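Local coordinates for homoserine kinase (Listeria monocytogenes, PDB 3HUL), which probably catalyses the ATP-dependent phosphorylation of L-homoserine to O-phospho-L-homoserine, a late step of threonine biosynthesis, at residues Ala91-Gly96 with Glu119-Pro124. Numbering follows the deposited sequence.
Sequences AAVVAG and EIEGHP
V93, on helix 88-103, faces the last turn of helix 110-121, its CA 7.9 Å from the CA of I120, and no hydrogen bond links the two segments. On the side of 91-96 the two methyls of V93 make the close contacts. CG1, set anti to the backbone N (chi1 167°), meets the end of I120, 3.8 Å from its CD1. I120 CG2 lies across both branches, 4.1 Å from V93 CG1 and from V93 CG2, while the two side chains run past one another in opposite senses. The other methyl turns to E121: V93 CG2 is 3.8 Å from OE2 of E121, a van der Waals contact of a methyl with a carboxylate oxygen. A beta-branched valine suits the place because its two short arms serve two neighbours at once, whereas the longer isoleucine reaches across from an exposed position on helix 110-121. E121 bends at chi2 (-82°), which brings its carboxylate round beside the valine; its OE1 makes a weak hydrogen bond to S89 OG, near the start of helix 88-103. G122 then ends the helix with a positive phi of 90°, which glycine adopts easily. A91, V94 and A95 touch V7 of strand 3-12 with small or compact side chains, consistent with close packing of the helix on the sheet. The contact joins two successive helices of the GHMP kinase N-terminal domain, and the first turn of the one bearing V93, through A91, belongs to the glycine- and serine-rich segment predicted to bind ATP.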
loop_
_atom_site.group_PDB
_atom_site.type_symbol
_atom_site.label_atom_id
_atom_site.label_comp_id
_atom_site.label_asym_id
_atom_site.label_seq_id
_atom_site.Cartn_x
_atom_site.Cartn_y
_atom_site.Cartn_z
ATOM N N ALA A 91 21.624 -18.230 -4.712
ATOM C CA ALA A 91 22.568 -17.183 -4.310
ATOM C C ALA A 91 23.891 -17.265 -5.106
ATOM O O ALA A 91 24.469 -16.206 -5.475
ATOM C CB ALA A 91 22.844 -17.217 -2.811
ATOM N N ALA A 92 24.331 -18.499 -5.398
ATOM C CA ALA A 92 25.563 -18.719 -6.158
ATOM C C ALA A 92 25.402 -18.247 -7.600
ATOM O O ALA A 92 26.293 -17.568 -8.136
ATOM C CB ALA A 92 26.050 -20.217 -6.063
ATOM N N VAL A 93 24.260 -18.551 -8.213
ATOM C CA VAL A 93 23.961 -18.090 -9.563
ATOM C C VAL A 93 23.941 -16.544 -9.628
ATOM O O VAL A 93 24.608 -15.932 -10.460
ATOM C CB VAL A 93 22.612 -18.654 -10.073
ATOM C CG1 VAL A 93 22.176 -17.915 -11.346
ATOM C CG2 VAL A 93 22.685 -20.200 -10.297
ATOM N N VAL A 94 23.198 -15.924 -8.722
ATOM C CA VAL A 94 23.193 -14.460 -8.617
ATOM C C VAL A 94 24.605 -13.890 -8.388
ATOM O O VAL A 94 24.967 -12.899 -8.983
ATOM C CB VAL A 94 22.196 -13.994 -7.519
ATOM C CG1 VAL A 94 22.333 -12.468 -7.229
ATOM C CG2 VAL A 94 20.784 -14.395 -7.916
ATOM N N ALA A 95 25.389 -14.522 -7.534
ATOM C CA ALA A 95 26.768 -14.094 -7.296
ATOM C C ALA A 95 27.645 -14.147 -8.564
ATOM O O ALA A 95 28.461 -13.245 -8.797
ATOM C CB ALA A 95 27.381 -14.917 -6.187
ATOM N N GLY A 96 27.455 -15.183 -9.386
ATOM C CA GLY A 96 28.163 -15.311 -10.651
ATOM C C GLY A 96 27.760 -14.248 -11.635
ATOM O O GLY A 96 28.588 -13.721 -12.377
ATOM N N GLU A 119 16.036 -17.483 -15.910
ATOM C CA GLU A 119 16.300 -18.336 -17.081
ATOM C C GLU A 119 17.249 -19.487 -16.722
ATOM O O GLU A 119 17.027 -20.625 -17.126
ATOM C CB GLU A 119 16.867 -17.468 -18.202
ATOM C CG GLU A 119 16.967 -18.103 -19.577
ATOM C CD GLU A 119 17.408 -17.077 -20.645
ATOM O OE1 GLU A 119 16.764 -15.992 -20.766
ATOM O OE2 GLU A 119 18.405 -17.357 -21.356
ATOM N N ILE A 120 18.293 -19.194 -15.948
ATOM C CA ILE A 120 19.220 -20.236 -15.496
ATOM C C ILE A 120 18.549 -21.217 -14.549
ATOM O O ILE A 120 18.708 -22.440 -14.692
ATOM C CB ILE A 120 20.471 -19.660 -14.792
ATOM C CG1 ILE A 120 21.336 -18.876 -15.793
ATOM C CG2 ILE A 120 21.279 -20.779 -14.146
ATOM C CD1 ILE A 120 22.518 -18.146 -15.135
ATOM N N GLU A 121 17.812 -20.692 -13.567
ATOM C CA GLU A 121 17.231 -21.566 -12.549
ATOM C C GLU A 121 15.930 -22.260 -12.960
ATOM O O GLU A 121 15.585 -23.303 -12.391
ATOM C CB GLU A 121 17.050 -20.818 -11.234
ATOM C CG GLU A 121 18.378 -20.396 -10.576
ATOM C CD GLU A 121 19.034 -21.510 -9.774
ATOM O OE1 GLU A 121 18.969 -21.437 -8.544
ATOM O OE2 GLU A 121 19.629 -22.454 -10.358
ATOM N N GLY A 122 15.220 -21.688 -13.936
ATOM C CA GLY A 122 13.958 -22.240 -14.398
ATOM C C GLY A 122 12.742 -21.713 -13.642
ATOM O O GLY A 122 11.605 -22.040 -13.994
ATOM N N HIS A 123 12.987 -20.902 -12.605
ATOM C CA HIS A 123 11.921 -20.240 -11.821
ATOM C C HIS A 123 12.438 -18.952 -11.153
ATOM O O HIS A 123 13.628 -18.835 -10.863
ATOM C CB HIS A 123 11.323 -21.199 -10.777
ATOM C CG HIS A 123 12.331 -21.778 -9.835
ATOM N ND1 HIS A 123 12.378 -21.443 -8.494
ATOM C CD2 HIS A 123 13.307 -22.697 -10.026
ATOM C CE1 HIS A 123 13.358 -22.109 -7.907
ATOM N NE2 HIS A 123 13.941 -22.875 -8.817
ATOM N N PRO A 124 11.538 -17.989 -10.895
ATOM C CA PRO A 124 12.012 -16.692 -10.472
ATOM C C PRO A 124 12.034 -16.465 -8.953
ATOM O O PRO A 124 12.551 -15.442 -8.517
ATOM C CB PRO A 124 11.012 -15.743 -11.139
ATOM C CG PRO A 124 9.744 -16.532 -11.286
ATOM C CD PRO A 124 10.072 -17.993 -11.079
#